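Local coordinates for fimbrin (Schizosaccharomyces pombe, PDB 1RT8), which binds actin filaments and crosslinks them through two actin-binding regions built from paired calponin-homology domains, serving cell polarity, cytokinesis, mating and spore formation, at residues 57-62 against 66-71; 318-323 against 362-367; 175-180 against 208-213; 447-452 against 456-461. All coordinates share one frame; numbering follows the deposited sequence.

Contact 1: 57-62 against 66-71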
loop_
_atom_site.group_PDB
_atom_site.type_symbol
_atom_site.label_atom_id
_atom_site.label_comp_id
_atom_site.label_asym_id
_atom_site.label_seq_id
_atom_site.Cartn_x
_atom_site.Cartn_y
_atom_site.Cartn_z
ATOM N N LEU A 57 -13.996 1.618 1.220
ATOM C CA LEU A 57 -13.033 2.703 1.057
ATOM C C LEU A 57 -11.762 2.169 0.383
ATOM O O LEU A 57 -11.175 2.815 -0.492
ATOM C CB LEU A 57 -12.699 3.310 2.422
ATOM C CG LEU A 57 -11.773 4.520 2.411
ATOM C CD1 LEU A 57 -12.435 5.662 1.644
ATOM C CD2 LEU A 57 -11.475 4.940 3.842
ATOM N N ILE A 58 -11.351 0.970 0.783
ATOM C CA ILE A 58 -10.175 0.342 0.203
ATOM C C ILE A 58 -10.309 0.123 -1.307
ATOM O O ILE A 58 -9.354 0.344 -2.055
ATOM C CB ILE A 58 -9.905 -1.004 0.878
ATOM C CG1 ILE A 58 -9.389 -0.751 2.299
ATOM C CG2 ILE A 58 -8.943 -1.845 0.025
ATOM C CD1 ILE A 58 -9.110 -2.005 3.079
ATOM N N ASN A 59 -11.479 -0.330 -1.756
ATOM C CA ASN A 59 -11.668 -0.556 -3.185
ATOM C C ASN A 59 -11.823 0.735 -3.974
ATOM O O ASN A 59 -11.649 0.740 -5.191
ATOM C CB ASN A 59 -12.864 -1.477 -3.451
ATOM C CG ASN A 59 -12.481 -2.941 -3.413
ATOM O OD1 ASN A 59 -11.350 -3.303 -3.746
ATOM N ND2 ASN A 59 -13.419 -3.791 -3.021
ATOM N N ASP A 60 -12.173 1.824 -3.294
ATOM C CA ASP A 60 -12.287 3.119 -3.964
ATOM C C ASP A 60 -10.862 3.645 -4.154
ATOM O O ASP A 60 -10.519 4.179 -5.206
ATOM C CB ASP A 60 -13.098 4.110 -3.119
ATOM C CG ASP A 60 -13.123 5.514 -3.724
ATOM O OD1 ASP A 60 -12.532 6.441 -3.118
ATOM O OD2 ASP A 60 -13.733 5.691 -4.804
ATOM N N SER A 61 -10.025 3.477 -3.133
ATOM C CA SER A 61 -8.646 3.938 -3.213
ATOM C C SER A 61 -7.841 3.140 -4.223
ATOM O O SER A 61 -7.110 3.709 -5.025
ATOM C CB SER A 61 -7.967 3.850 -1.845
ATOM O OG SER A 61 -8.511 4.810 -0.954
ATOM N N VAL A 62 -7.959 1.815 -4.164
ATOM C CA VAL A 62 -7.242 0.940 -5.086
ATOM C C VAL A 62 -8.212 -0.129 -5.568
ATOM O O VAL A 62 -8.357 -1.193 -4.961
ATOM C CB VAL A 62 -6.025 0.276 -4.407
ATOM C CG1 VAL A 62 -5.325 -0.652 -5.389
ATOM C CG2 VAL A 62 -5.064 1.350 -3.905
ATOM N N ILE A 66 -10.230 -5.863 -2.951
ATOM C CA ILE A 66 -11.058 -6.832 -2.250
ATOM C C ILE A 66 -12.216 -7.348 -3.101
ATOM O O ILE A 66 -12.936 -6.556 -3.711
ATOM C CB ILE A 66 -11.645 -6.204 -0.967
ATOM C CG1 ILE A 66 -10.513 -5.741 -0.050
ATOM C CG2 ILE A 66 -12.541 -7.203 -0.255
ATOM C CD1 ILE A 66 -10.986 -4.896 1.118
ATOM N N ASP A 67 -12.374 -8.672 -3.153
ATOM C CA ASP A 67 -13.485 -9.303 -3.876
ATOM C C ASP A 67 -14.543 -9.252 -2.796
ATOM O O ASP A 67 -14.529 -10.066 -1.871
ATOM C CB ASP A 67 -13.177 -10.767 -4.211
ATOM C CG ASP A 67 -14.321 -11.459 -4.961
ATOM O OD1 ASP A 67 -15.507 -11.163 -4.667
ATOM O OD2 ASP A 67 -14.034 -12.313 -5.832
ATOM N N GLU A 68 -15.452 -8.290 -2.904
ATOM C CA GLU A 68 -16.478 -8.106 -1.889
ATOM C C GLU A 68 -17.378 -9.303 -1.608
ATOM O O GLU A 68 -18.071 -9.335 -0.592
ATOM C CB GLU A 68 -17.307 -6.868 -2.223
ATOM C CG GLU A 68 -16.436 -5.662 -2.539
ATOM C CD GLU A 68 -17.214 -4.359 -2.541
ATOM O OE1 GLU A 68 -18.451 -4.410 -2.697
ATOM O OE2 GLU A 68 -16.583 -3.284 -2.397
ATOM N N ARG A 69 -17.368 -10.298 -2.483
ATOM C CA ARG A 69 -18.199 -11.467 -2.230
ATOM C C ARG A 69 -17.695 -12.298 -1.044
ATOM O O ARG A 69 -18.347 -13.263 -0.656
ATOM C CB ARG A 69 -18.278 -12.341 -3.476
ATOM C CG ARG A 69 -18.964 -11.655 -4.645
ATOM C CD ARG A 69 -18.813 -12.485 -5.885
ATOM N NE ARG A 69 -17.412 -12.801 -6.134
ATOM C CZ ARG A 69 -16.997 -13.655 -7.060
ATOM N NH1 ARG A 69 -17.882 -14.280 -7.824
ATOM N NH2 ARG A 69 -15.701 -13.890 -7.221
ATOM N N VAL A 70 -16.541 -11.936 -0.472
ATOM C CA VAL A 70 -16.010 -12.668 0.691
ATOM C C VAL A 70 -16.498 -12.032 1.993
ATOM O O VAL A 70 -16.401 -12.629 3.068
ATOM C CB VAL A 70 -14.444 -12.677 0.748
ATOM C CG1 VAL A 70 -13.857 -13.221 -0.543
ATOM C CG2 VAL A 70 -13.919 -11.277 1.044
ATOM N N LEU A 71 -17.030 -10.818 1.895
ATOM C CA LEU A 71 -17.505 -10.102 3.069
ATOM C C LEU A 71 -18.900 -10.509 3.510
ATOM O O LEU A 71 -19.768 -10.777 2.679
ATOM C CB LEU A 71 -17.509 -8.595 2.794
ATOM C CG LEU A 71 -16.180 -7.948 2.408
ATOM C CD1 LEU A 71 -16.423 -6.546 1.890
ATOM C CD2 LEU A 71 -15.254 -7.939 3.618
#

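Contact 2: 318-323 against 362-367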
loop_
_atom_site.group_PDB
_atom_site.type_symbol
_atom_site.label_atom_id
_atom_site.label_comp_id
_atom_site.label_asym_id
_atom_site.label_seq_id
_atom_site.Cartn_x
_atom_site.Cartn_y
_atom_site.Cartn_z
ATOM N N GLN A 318 19.068 -3.823 7.948
ATOM C CA GLN A 318 17.955 -3.568 8.858
ATOM C C GLN A 318 17.001 -4.759 8.860
ATOM O O GLN A 318 16.533 -5.179 9.915
ATOM C CB GLN A 318 17.187 -2.318 8.453
ATOM C CG GLN A 318 17.916 -1.017 8.724
ATOM C CD GLN A 318 17.156 0.169 8.170
ATOM O OE1 GLN A 318 16.005 0.414 8.535
ATOM N NE2 GLN A 318 17.794 0.911 7.276
ATOM N N ALA A 319 16.726 -5.295 7.671
ATOM C CA ALA A 319 15.832 -6.437 7.518
ATOM C C ALA A 319 16.314 -7.607 8.368
ATOM O O ALA A 319 15.520 -8.209 9.099
ATOM C CB ALA A 319 15.745 -6.855 6.040
ATOM N N TYR A 320 17.609 -7.924 8.276
ATOM C CA TYR A 320 18.181 -9.021 9.062
ATOM C C TYR A 320 17.876 -8.849 10.541
ATOM O O TYR A 320 17.530 -9.808 11.214
ATOM C CB TYR A 320 19.705 -9.104 8.914
ATOM C CG TYR A 320 20.197 -9.831 7.684
ATOM C CD1 TYR A 320 20.811 -9.131 6.641
ATOM C CD2 TYR A 320 20.034 -11.218 7.546
ATOM C CE1 TYR A 320 21.249 -9.786 5.492
ATOM C CE2 TYR A 320 20.475 -11.883 6.386
ATOM C CZ TYR A 320 21.079 -11.151 5.370
ATOM O OH TYR A 320 21.510 -11.763 4.225
ATOM N N ASP A 321 18.029 -7.624 11.036
ATOM C CA ASP A 321 17.792 -7.309 12.444
ATOM C C ASP A 321 16.317 -7.362 12.820
ATOM O O ASP A 321 15.975 -7.750 13.942
ATOM C CB ASP A 321 18.357 -5.929 12.770
ATOM C CG ASP A 321 19.489 -5.984 13.776
ATOM O OD1 ASP A 321 20.149 -7.038 13.882
ATOM O OD2 ASP A 321 19.731 -4.965 14.452
ATOM N N LYS A 322 15.449 -6.974 11.887
ATOM C CA LYS A 322 14.006 -6.991 12.129
ATOM C C LYS A 322 13.515 -8.426 12.221
ATOM O O LYS A 322 12.595 -8.730 12.977
ATOM C CB LYS A 322 13.261 -6.284 10.996
ATOM C CG LYS A 322 13.588 -4.808 10.849
ATOM C CD LYS A 322 12.960 -3.974 11.951
ATOM C CE LYS A 322 13.160 -2.491 11.672
ATOM N NZ LYS A 322 12.525 -1.629 12.710
ATOM N N ILE A 323 14.139 -9.300 11.443
ATOM C CA ILE A 323 13.782 -10.712 11.411
ATOM C C ILE A 323 14.438 -11.469 12.566
ATOM O O ILE A 323 13.854 -12.403 13.115
ATOM C CB ILE A 323 14.218 -11.355 10.068
ATOM C CG1 ILE A 323 13.462 -10.697 8.910
ATOM C CG2 ILE A 323 13.951 -12.850 10.083
ATOM C CD1 ILE A 323 13.923 -11.146 7.548
ATOM N N GLN A 362 23.176 -17.696 8.009
ATOM C CA GLN A 362 21.817 -18.138 8.270
ATOM C C GLN A 362 21.339 -19.286 7.388
ATOM O O GLN A 362 20.181 -19.700 7.471
ATOM C CB GLN A 362 20.866 -16.957 8.157
ATOM C CG GLN A 362 20.951 -16.022 9.340
ATOM C CD GLN A 362 19.956 -14.892 9.252
ATOM O OE1 GLN A 362 18.911 -15.021 8.611
ATOM N NE2 GLN A 362 20.260 -13.779 9.916
ATOM N N GLY A 363 22.230 -19.803 6.549
ATOM C CA GLY A 363 21.861 -20.912 5.691
ATOM C C GLY A 363 21.386 -20.561 4.291
ATOM O O GLY A 363 21.047 -21.457 3.519
ATOM N N PHE A 364 21.351 -19.274 3.954
ATOM C CA PHE A 364 20.920 -18.859 2.620
ATOM C C PHE A 364 21.806 -19.525 1.567
ATOM O O PHE A 364 22.946 -19.917 1.841
ATOM C CB PHE A 364 21.065 -17.338 2.433
ATOM C CG PHE A 364 20.145 -16.499 3.288
ATOM C CD1 PHE A 364 19.348 -17.068 4.277
ATOM C CD2 PHE A 364 20.105 -15.111 3.106
ATOM C CE1 PHE A 364 18.528 -16.265 5.082
ATOM C CE2 PHE A 364 19.292 -14.301 3.898
ATOM C CZ PHE A 364 18.498 -14.878 4.892
ATOM N N SER A 365 21.280 -19.655 0.359
ATOM C CA SER A 365 22.060 -20.206 -0.733
ATOM C C SER A 365 22.464 -18.970 -1.546
ATOM O O SER A 365 21.662 -18.433 -2.309
ATOM C CB SER A 365 21.207 -21.156 -1.573
ATOM O OG SER A 365 21.935 -21.636 -2.685
ATOM N N LEU A 366 23.701 -18.515 -1.361
ATOM C CA LEU A 366 24.203 -17.321 -2.043
ATOM C C LEU A 366 25.567 -17.530 -2.712
ATOM O O LEU A 366 26.256 -16.569 -3.038
ATOM C CB LEU A 366 24.314 -16.177 -1.026
ATOM C CG LEU A 366 23.049 -15.851 -0.213
ATOM C CD1 LEU A 366 23.409 -14.925 0.932
ATOM C CD2 LEU A 366 21.989 -15.195 -1.116
ATOM N N VAL A 367 25.941 -18.784 -2.929
ATOM C CA VAL A 367 27.239 -19.117 -3.516
ATOM C C VAL A 367 27.735 -18.250 -4.681
ATOM O O VAL A 367 28.922 -17.918 -4.742
ATOM C CB VAL A 367 27.275 -20.593 -3.957
ATOM C CG1 VAL A 367 28.721 -21.039 -4.147
ATOM C CG2 VAL A 367 26.570 -21.465 -2.920
HETATM O O HOH W 1 17.953 -12.397 10.249
#

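Contact 3: 175-180 against 208-213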
loop_
_atom_site.group_PDB
_atom_site.type_symbol
_atom_site.label_atom_id
_atom_site.label_comp_id
_atom_site.label_asym_id
_atom_site.label_seq_id
_atom_site.Cartn_x
_atom_site.Cartn_y
_atom_site.Cartn_z
ATOM N N LYS A 175 7.548 28.260 -10.025
ATOM C CA LYS A 175 8.742 28.715 -10.716
ATOM C C LYS A 175 8.355 29.345 -12.046
ATOM O O LYS A 175 8.931 30.355 -12.451
ATOM C CB LYS A 175 9.715 27.562 -10.957
ATOM C CG LYS A 175 10.997 28.016 -11.642
ATOM C CD LYS A 175 11.949 26.861 -11.893
ATOM C CE LYS A 175 13.193 27.342 -12.633
ATOM N NZ LYS A 175 14.172 26.237 -12.838
ATOM N N ALA A 176 7.370 28.754 -12.715
ATOM C CA ALA A 176 6.906 29.269 -13.997
ATOM C C ALA A 176 6.215 30.606 -13.794
ATOM O O ALA A 176 6.263 31.477 -14.663
ATOM C CB ALA A 176 5.945 28.291 -14.648
ATOM N N ALA A 177 5.568 30.763 -12.643
ATOM C CA ALA A 177 4.867 32.001 -12.330
ATOM C C ALA A 177 5.844 33.059 -11.814
ATOM O O ALA A 177 5.434 34.123 -11.350
ATOM C CB ALA A 177 3.783 31.734 -11.289
ATOM N N ASN A 178 7.137 32.757 -11.897
ATOM C CA ASN A 178 8.170 33.678 -11.434
ATOM C C ASN A 178 7.859 34.168 -10.020
ATOM O O ASN A 178 7.926 35.365 -9.738
ATOM C CB ASN A 178 8.269 34.869 -12.391
ATOM C CG ASN A 178 8.707 34.461 -13.789
ATOM O OD1 ASN A 178 9.785 33.896 -13.971
ATOM N ND2 ASN A 178 7.872 34.751 -14.783
ATOM N N TRP A 179 7.521 33.230 -9.141
ATOM C CA TRP A 179 7.195 33.529 -7.753
ATOM C C TRP A 179 8.419 33.143 -6.904
ATOM O O TRP A 179 8.929 32.032 -7.005
ATOM C CB TRP A 179 5.948 32.722 -7.364
ATOM C CG TRP A 179 5.331 33.066 -6.040
ATOM C CD1 TRP A 179 5.198 32.235 -4.963
ATOM C CD2 TRP A 179 4.780 34.333 -5.640
ATOM N NE1 TRP A 179 4.604 32.903 -3.920
ATOM C CE2 TRP A 179 4.339 34.192 -4.306
ATOM C CE3 TRP A 179 4.624 35.573 -6.279
ATOM C CZ2 TRP A 179 3.750 35.244 -3.596
ATOM C CZ3 TRP A 179 4.037 36.626 -5.564
ATOM C CH2 TRP A 179 3.611 36.450 -4.241
ATOM N N PRO A 180 8.911 34.065 -6.066
ATOM C CA PRO A 180 10.081 33.831 -5.209
ATOM C C PRO A 180 9.911 32.770 -4.120
ATOM O O PRO A 180 10.890 32.364 -3.487
ATOM C CB PRO A 180 10.352 35.210 -4.603
ATOM C CG PRO A 180 9.704 36.163 -5.575
ATOM C CD PRO A 180 8.434 35.448 -5.920
ATOM N N CYS A 208 -8.939 32.587 -11.990
ATOM C CA CYS A 208 -8.295 32.900 -10.719
ATOM C C CYS A 208 -7.226 33.975 -10.868
ATOM O O CYS A 208 -6.284 33.829 -11.647
ATOM C CB CYS A 208 -7.677 31.629 -10.135
ATOM S SG CYS A 208 -8.837 30.234 -10.056
ATOM N N SER A 209 -7.385 35.052 -10.107
ATOM C CA SER A 209 -6.457 36.177 -10.140
ATOM C C SER A 209 -5.572 36.186 -8.897
ATOM O O SER A 209 -5.732 35.351 -8.004
ATOM C CB SER A 209 -7.241 37.487 -10.216
ATOM O OG SER A 209 -6.374 38.607 -10.198
ATOM N N ARG A 210 -4.642 37.137 -8.843
ATOM C CA ARG A 210 -3.743 37.257 -7.702
ATOM C C ARG A 210 -4.286 38.261 -6.686
ATOM O O ARG A 210 -3.585 38.655 -5.752
ATOM C CB ARG A 210 -2.335 37.679 -8.156
ATOM C CG ARG A 210 -1.540 36.597 -8.904
ATOM C CD ARG A 210 -0.066 37.007 -9.091
ATOM N NE ARG A 210 0.733 35.968 -9.744
ATOM C CZ ARG A 210 2.060 36.004 -9.881
ATOM N NH1 ARG A 210 2.758 37.026 -9.416
ATOM N NH2 ARG A 210 2.699 35.008 -10.481
ATOM N N ALA A 211 -5.543 38.659 -6.857
ATOM C CA ALA A 211 -6.170 39.620 -5.952
ATOM C C ALA A 211 -6.119 39.205 -4.474
ATOM O O ALA A 211 -5.933 40.047 -3.599
ATOM C CB ALA A 211 -7.619 39.867 -6.376
ATOM N N PRO A 212 -6.295 37.904 -4.173
ATOM C CA PRO A 212 -6.249 37.486 -2.767
ATOM C C PRO A 212 -4.941 37.891 -2.079
ATOM O O PRO A 212 -4.896 38.090 -0.864
ATOM C CB PRO A 212 -6.416 35.970 -2.854
ATOM C CG PRO A 212 -7.293 35.814 -4.058
ATOM C CD PRO A 212 -6.667 36.772 -5.039
ATOM N N LEU A 213 -3.878 38.003 -2.861
ATOM C CA LEU A 213 -2.587 38.395 -2.310
ATOM C C LEU A 213 -2.706 39.745 -1.603
ATOM O O LEU A 213 -1.959 40.031 -0.664
ATOM C CB LEU A 213 -1.543 38.474 -3.425
ATOM C CG LEU A 213 -1.188 37.135 -4.079
ATOM C CD1 LEU A 213 -0.220 37.346 -5.244
ATOM C CD2 LEU A 213 -0.579 36.217 -3.034
#

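Contact 4: 447-452 against 456-461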
loop_
_atom_site.group_PDB
_atom_site.type_symbol
_atom_site.label_atom_id
_atom_site.label_comp_id
_atom_site.label_asym_id
_atom_site.label_seq_id
_atom_site.Cartn_x
_atom_site.Cartn_y
_atom_site.Cartn_z
ATOM N N VAL A 447 -7.055 -25.251 -2.543
ATOM C CA VAL A 447 -6.204 -25.304 -1.357
ATOM C C VAL A 447 -6.966 -24.645 -0.207
ATOM O O VAL A 447 -7.045 -25.186 0.896
ATOM C CB VAL A 447 -4.890 -24.537 -1.571
ATOM C CG1 VAL A 447 -4.088 -24.514 -0.281
ATOM C CG2 VAL A 447 -4.077 -25.192 -2.681
ATOM N N LEU A 448 -7.531 -23.473 -0.481
ATOM C CA LEU A 448 -8.282 -22.725 0.519
ATOM C C LEU A 448 -9.505 -23.510 0.972
ATOM O O LEU A 448 -9.915 -23.438 2.139
ATOM C CB LEU A 448 -8.697 -21.366 -0.058
ATOM C CG LEU A 448 -7.551 -20.362 -0.255
ATOM C CD1 LEU A 448 -7.913 -19.284 -1.264
ATOM C CD2 LEU A 448 -7.226 -19.738 1.080
ATOM N N HIS A 449 -10.084 -24.257 0.041
ATOM C CA HIS A 449 -11.256 -25.066 0.328
ATOM C C HIS A 449 -10.850 -26.182 1.279
ATOM O O HIS A 449 -11.641 -26.626 2.113
ATOM C CB HIS A 449 -11.834 -25.652 -0.965
ATOM C CG HIS A 449 -13.001 -26.563 -0.736
ATOM N ND1 HIS A 449 -12.869 -27.933 -0.651
ATOM C CD2 HIS A 449 -14.308 -26.296 -0.499
ATOM C CE1 HIS A 449 -14.043 -28.469 -0.366
ATOM N NE2 HIS A 449 -14.932 -27.498 -0.268
ATOM N N GLY A 450 -9.610 -26.641 1.151
ATOM C CA GLY A 450 -9.143 -27.684 2.044
ATOM C C GLY A 450 -8.907 -27.155 3.451
ATOM O O GLY A 450 -9.071 -27.882 4.434
ATOM N N ILE A 451 -8.519 -25.887 3.556
ATOM C CA ILE A 451 -8.244 -25.266 4.851
ATOM C C ILE A 451 -9.534 -24.945 5.589
ATOM O O ILE A 451 -9.651 -25.184 6.791
ATOM C CB ILE A 451 -7.425 -23.975 4.673
ATOM C CG1 ILE A 451 -6.064 -24.313 4.063
ATOM C CG2 ILE A 451 -7.212 -23.273 6.013
ATOM C CD1 ILE A 451 -5.216 -23.092 3.788
ATOM N N LYS A 452 -10.495 -24.400 4.852
ATOM C CA LYS A 452 -11.792 -24.035 5.402
ATOM C C LYS A 452 -12.803 -24.169 4.260
ATOM O O LYS A 452 -12.977 -23.247 3.461
ATOM C CB LYS A 452 -11.749 -22.593 5.909
ATOM C CG LYS A 452 -13.049 -22.109 6.528
ATOM C CD LYS A 452 -13.335 -22.785 7.862
ATOM C CE LYS A 452 -14.624 -22.234 8.469
ATOM N NZ LYS A 452 -14.924 -22.775 9.818
ATOM N N VAL A 456 -15.078 -21.436 0.635
ATOM C CA VAL A 456 -15.020 -21.558 -0.809
ATOM C C VAL A 456 -16.310 -22.124 -1.395
ATOM O O VAL A 456 -16.585 -23.322 -1.307
ATOM C CB VAL A 456 -13.827 -22.436 -1.225
ATOM C CG1 VAL A 456 -13.770 -22.549 -2.745
ATOM C CG2 VAL A 456 -12.509 -21.828 -0.670
ATOM N N ASP A 457 -17.100 -21.233 -1.986
ATOM C CA ASP A 457 -18.369 -21.593 -2.613
ATOM C C ASP A 457 -18.046 -21.757 -4.086
ATOM O O ASP A 457 -17.813 -20.771 -4.781
ATOM C CB ASP A 457 -19.381 -20.457 -2.436
ATOM C CG ASP A 457 -20.761 -20.812 -2.964
ATOM O OD1 ASP A 457 -20.848 -21.384 -4.069
ATOM O OD2 ASP A 457 -21.756 -20.508 -2.270
ATOM N N TYR A 458 -18.033 -22.991 -4.572
ATOM C CA TYR A 458 -17.690 -23.211 -5.965
ATOM C C TYR A 458 -18.634 -22.596 -6.996
ATOM O O TYR A 458 -18.340 -22.597 -8.192
ATOM C CB TYR A 458 -17.483 -24.703 -6.226
ATOM C CG TYR A 458 -16.183 -25.197 -5.640
ATOM C CD1 TYR A 458 -16.153 -25.905 -4.440
ATOM C CD2 TYR A 458 -14.973 -24.922 -6.271
ATOM C CE1 TYR A 458 -14.946 -26.328 -3.882
ATOM C CE2 TYR A 458 -13.762 -25.335 -5.723
ATOM C CZ TYR A 458 -13.756 -26.039 -4.533
ATOM O OH TYR A 458 -12.559 -26.457 -4.004
ATOM N N ASN A 459 -19.763 -22.064 -6.536
ATOM C CA ASN A 459 -20.685 -21.404 -7.447
ATOM C C ASN A 459 -20.058 -20.066 -7.836
ATOM O O ASN A 459 -20.415 -19.471 -8.855
ATOM C CB ASN A 459 -22.044 -21.182 -6.778
ATOM C CG ASN A 459 -22.864 -22.451 -6.711
ATOM O OD1 ASN A 459 -22.951 -23.185 -7.692
ATOM N ND2 ASN A 459 -23.470 -22.717 -5.561
ATOM N N LEU A 460 -19.111 -19.605 -7.018
ATOM C CA LEU A 460 -18.413 -18.350 -7.269
ATOM C C LEU A 460 -17.060 -18.603 -7.927
ATOM O O LEU A 460 -16.284 -17.669 -8.129
ATOM C CB LEU A 460 -18.189 -17.595 -5.959
ATOM C CG LEU A 460 -19.416 -17.288 -5.100
ATOM C CD1 LEU A 460 -18.982 -16.592 -3.820
ATOM C CD2 LEU A 460 -20.379 -16.415 -5.881
ATOM N N VAL A 461 -16.773 -19.862 -8.249
ATOM C CA VAL A 461 -15.504 -20.227 -8.872
ATOM C C VAL A 461 -15.680 -20.536 -10.353
ATOM O O VAL A 461 -16.473 -21.400 -10.730
ATOM C CB VAL A 461 -14.873 -21.458 -8.167
ATOM C CG1 VAL A 461 -13.637 -21.938 -8.931
ATOM C CG2 VAL A 461 -14.498 -21.098 -6.737
#

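Contact 1: 57-62 against 66-71
The chain leaves helix 52-61, turns back within a few residues and brings the CA of I66 to 6.4 Å from the CA of N59, on the last full turn of the helix. N59 then treats the backbone of I66 much as a paired strand would, with its amide presenting an acceptor and a donor to one residue. Its OD1 takes the N-H of I66 at 2.9 Å in a nearly straight bond (176°), while ND2 gives a hydrogen to I66 O, also at 2.9 Å. The second hydrogen of ND2 goes to E68 OE2 at 3.3 Å; that oxygen is met on its anti side and lies in the amide plane of N59. Three bonds thus fix the rotation of the amide group. A leucine in place of N59 would probably leave both polar backbone atoms of I66 without these partners and the returning chain less firmly held. The other carboxylate oxygen of E68, OE1, forms a salt bridge with K56, about one turn before N59 on helix 52-61. Beside these polar bonds, the I66 side chain crosses that of I58 at about a right angle, its CD1 3.8 Å from I58 CG2. Further along, D67 OD1 accepts from R69 N in an Asx turn, and R69 grips the same carboxylate side-on through NE and NH2. Within this first calponin-homology domain, I66 packs on V91 and S95 of helix 82-99 and I58 on I127 of helix 117-131, while D67 and V70 reach helix 467-483 of the fourth.

Contact 2: 318-323 against 362-367
Through Y320, helix 314-323 of the third calponin-homology domain meets Q362 and F364, in the loop that follows a Schellman motif at the end of helix 345-361. Along the helix, A319 packs against M389 of helix 379-397, so this face is turned into the domain core. Y320 comes next and carries the contact in two places. Around CD2 it meets the amide of Q362, whose plane stands at 89° to the ring, with NE2 3.5 Å from CD2. Its outer end meets F364, which arrives from the opposite direction: the planes are only 22° apart, but the rings are slid so far along each other that the centroids lie 5.9 Å apart and there is hardly any overlap. The touching carbons are Y320 CE2 and F364 CE2, 3.7 Å apart, and Y320 OH comes closer still, 3.4 Å from F364 CE2; this hydroxyl also makes a weak hydrogen bond with A355 O. One residue on, D321 turns its carboxylate to T327, V328 and W330, tying the helix to the next loop. On the other segment, G363 takes the positive phi of 94° that closes helix 345-361 and swings the chain so that F364 follows Q362 toward Y320. The extended side chain of Q362 carries its amide to a water, which accepts from Q362 NE2 at 2.7 Å and donates to Y320 O at 2.8 Å.

Contact 3: 175-180 against 208-213
This is a loop-to-loop contact in the second calponin-homology domain, joining the end of helix 162-176 to the loop between helices 194-203 and 218-230, and one long arginine spans most of the gap. The CA atoms of A177 and R210 are 11.1 Å apart, and R210 bridges them with a chain extended from CG to NE. Its NH2 donates to A177 O at 3.0 Å, on a lone pair in the carbonyl plane and in the plane of the guanidinium. NH2 also lies 3.5 Å from A177 CB. NH1 sits 3.9 Å from W179 CE3, the ring and guanidinium planes being 76° apart. W179 has CG anti to its backbone N (chi1 -171°), which sends the indole toward the other loop, where CH2 meets L213 CD1 at 4.1 Å; NE1 bonds to N195. Shortening R210 to an alanine would probably cost A177 O this donor and leave the benzene side of W179 without its polar neighbour. N178 ends the helix in a Schellman motif, so the carbonyl just before it belongs to the helix C-terminus, where the positive guanidinium probably finds a favourable partial negative charge.

Contact 4: 447-452 against 456-461
The chain after helix 442-451 folds back on the last turns of that helix, and two residues of the returning loop, V456 and Y458, meet H449, the first at the edge of its ring and the second over one face. The backbones come close here, with the CA atoms of H449 and V456 5.3 Å apart. V456 presses in with CG2, which lies 3.5 Å from H449 N and 3.9 Å from L448 CB, while its CB sits at the edge of the imidazole, in plane. Y458 crosses H449 at about a right angle and lays CE1 over one imidazole face, 3.4 Å from CD2 and offset toward the rim. The ring planes are 55° apart, an oblique approach. With chi1 at 177°, the H449 ring points away from its own backbone N, which brings the imidazole to V456 and Y458. In the fourth calponin-homology domain this loop leads on to helix 467-483, and an Asx turn, D457 OD1 to N459 N at 2.8 Å, bends it just past V456. The hydroxyl of Y458 lies 3.2 Å from H449 CB, yet its polar partner is D446, about one turn before H449 on helix 442-451; K426 makes a cation-pi contact with the phenol ring. V456 CG1 lies over one face of that ring, toward the rim. The neighbouring L448 packs on A477, I480 and A481 of helix 467-483 and on L510 of helix 500-511.

The four contacts follow the chain in the order 1, 3, 2, 4, one in each successive calponin-homology domain, so contacts 1 and 3 belong to the first actin-binding region and contacts 2 and 4 to the second. Contacts 1 and 4 are neighbours despite being furthest apart in sequence: their centres are about 19 Å apart and R69 packs on L460, where the first domain meets the fourth. Helix 467-483 is common ground, touched by residues of both. Contact 2 lies about 35 Å, centre to centre, from each of them. Contact 3 is remote, about 60 Å between centres from contact 4. The first and last domains thus come together, consistent with a compact crosslinking core.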